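Local coordinates for RTX toxin (Vibrio vulnificus CMCP6, PDB 6A7H), which probably acts as a Ras/Rap1-specific endopeptidase effector of the toxin, cleaving and thereby inactivating Ras and Rap1 small GTPases in host cells, at residues L339-D344 with A365-K370. Numbering follows the deposited sequence.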
# COMPACT_ATOMS: atom_id res chain seq x y z
N LEU A 339 -12.07 -1.46 -10.89
CA LEU A 339 -11.56 -1.01 -9.59
C LEU A 339 -12.01 -1.99 -8.51
O LEU A 339 -11.48 -2.00 -7.40
CB LEU A 339 -12.05 0.42 -9.27
CG LEU A 339 -11.50 1.05 -7.98
CD1 LEU A 339 -9.94 1.16 -8.00
CD2 LEU A 339 -12.16 2.38 -7.71
N HIS A 340 -12.98 -2.84 -8.85
CA HIS A 340 -13.56 -3.79 -7.90
C HIS A 340 -12.58 -4.84 -7.37
O HIS A 340 -12.78 -5.39 -6.28
CB HIS A 340 -14.75 -4.50 -8.56
CG HIS A 340 -15.74 -3.57 -9.19
ND1 HIS A 340 -15.50 -2.93 -10.39
CD2 HIS A 340 -16.98 -3.18 -8.79
CE1 HIS A 340 -16.55 -2.18 -10.70
NE2 HIS A 340 -17.46 -2.31 -9.75
N LEU A 341 -11.53 -5.11 -8.13
CA LEU A 341 -10.54 -6.11 -7.76
C LEU A 341 -9.15 -5.49 -7.56
O LEU A 341 -8.78 -4.53 -8.26
CB LEU A 341 -10.48 -7.21 -8.83
CG LEU A 341 -11.82 -7.90 -9.07
CD1 LEU A 341 -11.72 -8.90 -10.25
CD2 LEU A 341 -12.30 -8.61 -7.79
N ARG A 342 -8.39 -6.04 -6.61
CA ARG A 342 -7.05 -5.57 -6.30
C ARG A 342 -5.99 -6.23 -7.20
O ARG A 342 -5.97 -7.45 -7.34
CB ARG A 342 -6.73 -5.84 -4.83
CG ARG A 342 -7.66 -5.12 -3.88
CD ARG A 342 -7.27 -5.33 -2.44
NE ARG A 342 -7.45 -4.09 -1.69
CZ ARG A 342 -8.51 -3.83 -0.95
NH1 ARG A 342 -9.45 -4.75 -0.83
NH2 ARG A 342 -8.63 -2.69 -0.30
N SER A 343 -5.13 -5.42 -7.80
CA SER A 343 -4.15 -5.89 -8.79
C SER A 343 -3.22 -7.01 -8.28
O SER A 343 -3.06 -8.03 -8.94
CB SER A 343 -3.30 -4.72 -9.29
OG SER A 343 -2.48 -5.14 -10.37
N ASP A 344 -2.61 -6.82 -7.11
CA ASP A 344 -1.68 -7.81 -6.56
C ASP A 344 -2.34 -9.16 -6.31
O ASP A 344 -1.86 -10.19 -6.78
CB ASP A 344 -1.05 -7.30 -5.25
CG ASP A 344 0.03 -6.26 -5.49
OD1 ASP A 344 0.42 -6.06 -6.66
OD2 ASP A 344 0.51 -5.64 -4.51
N ALA A 365 -14.45 -17.05 -5.25
CA ALA A 365 -14.78 -16.43 -3.97
C ALA A 365 -14.67 -14.90 -4.00
O ALA A 365 -15.50 -14.20 -3.40
CB ALA A 365 -13.89 -17.00 -2.88
N MET A 366 -13.65 -14.39 -4.67
CA MET A 366 -13.46 -12.94 -4.88
C MET A 366 -14.60 -12.32 -5.66
O MET A 366 -15.10 -11.25 -5.31
CB MET A 366 -12.16 -12.65 -5.63
CG MET A 366 -10.87 -13.08 -4.97
SD MET A 366 -9.45 -12.23 -5.72
CE MET A 366 -10.23 -10.66 -5.92
N LEU A 367 -15.00 -12.97 -6.76
CA LEU A 367 -16.11 -12.48 -7.57
C LEU A 367 -17.40 -12.45 -6.76
O LEU A 367 -18.17 -11.50 -6.84
CB LEU A 367 -16.29 -13.35 -8.81
CG LEU A 367 -15.09 -13.37 -9.76
CD1 LEU A 367 -15.47 -14.03 -11.11
CD2 LEU A 367 -14.54 -11.96 -9.97
N LYS A 368 -17.63 -13.50 -5.98
CA LYS A 368 -18.81 -13.56 -5.12
C LYS A 368 -18.79 -12.44 -4.08
O LYS A 368 -19.80 -11.76 -3.87
CB LYS A 368 -18.89 -14.93 -4.41
CG LYS A 368 -20.10 -15.12 -3.50
CD LYS A 368 -20.02 -16.49 -2.78
CE LYS A 368 -21.22 -16.76 -1.92
NZ LYS A 368 -21.41 -15.74 -0.85
N THR A 369 -17.64 -12.25 -3.44
CA THR A 369 -17.51 -11.21 -2.44
C THR A 369 -17.80 -9.83 -3.03
O THR A 369 -18.46 -9.01 -2.40
CB THR A 369 -16.10 -11.21 -1.84
OG1 THR A 369 -15.84 -12.50 -1.27
CG2 THR A 369 -16.00 -10.14 -0.75
N LYS A 370 -17.34 -9.60 -4.25
CA LYS A 370 -17.52 -8.31 -4.92
C LYS A 370 -18.79 -8.23 -5.76
O LYS A 370 -19.01 -7.25 -6.47
CB LYS A 370 -16.30 -8.01 -5.79
CG LYS A 370 -15.07 -7.70 -4.98
CD LYS A 370 -15.38 -6.51 -4.07
CE LYS A 370 -14.30 -6.24 -3.08
NZ LYS A 370 -14.43 -4.83 -2.58
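Leu-341 presents its two methyls to different residues of helix 361-369. CD2 meets the terminal methyl CE of Met-366 at 3.5 Å; the Met-366 chain bends at its last torsion (chi3 39°) to bring that methyl round. CD1 lies 4.2 Å from CD2 of Leu-367, and Phe-377 of helix 374-383 touches both leucines. The aliphatic part of Lys-370, just past the helix end, completes the apolar contact: its CG sits 4.0 Å from Leu-341 CD2, the two side chains running past each other in opposite directions. No hydrogen bond crosses the contact. The Lys-370 methylenes lie along the carbonyl of His-340, CG standing 3.5 Å from its O, and NZ is carried past it toward Asp-200. That aspartate pairs firmly with Arg-342 in a salt bridge and only weakly, at long range, with Lys-370; its negative charge probably lets Arg-342 NH1 and Lys-370 NZ sit 5.3 Å apart. The imidazole of His-340 is held from elsewhere, through NE2, by Glu-309. The turn after strand 333-338 of the parallel sheet is thus fitted to the C-terminal end of helix 361-369 by apolar packing, while a shared charge partner, Asp-200, loosely ties Lys-370 to the Arg-342 side.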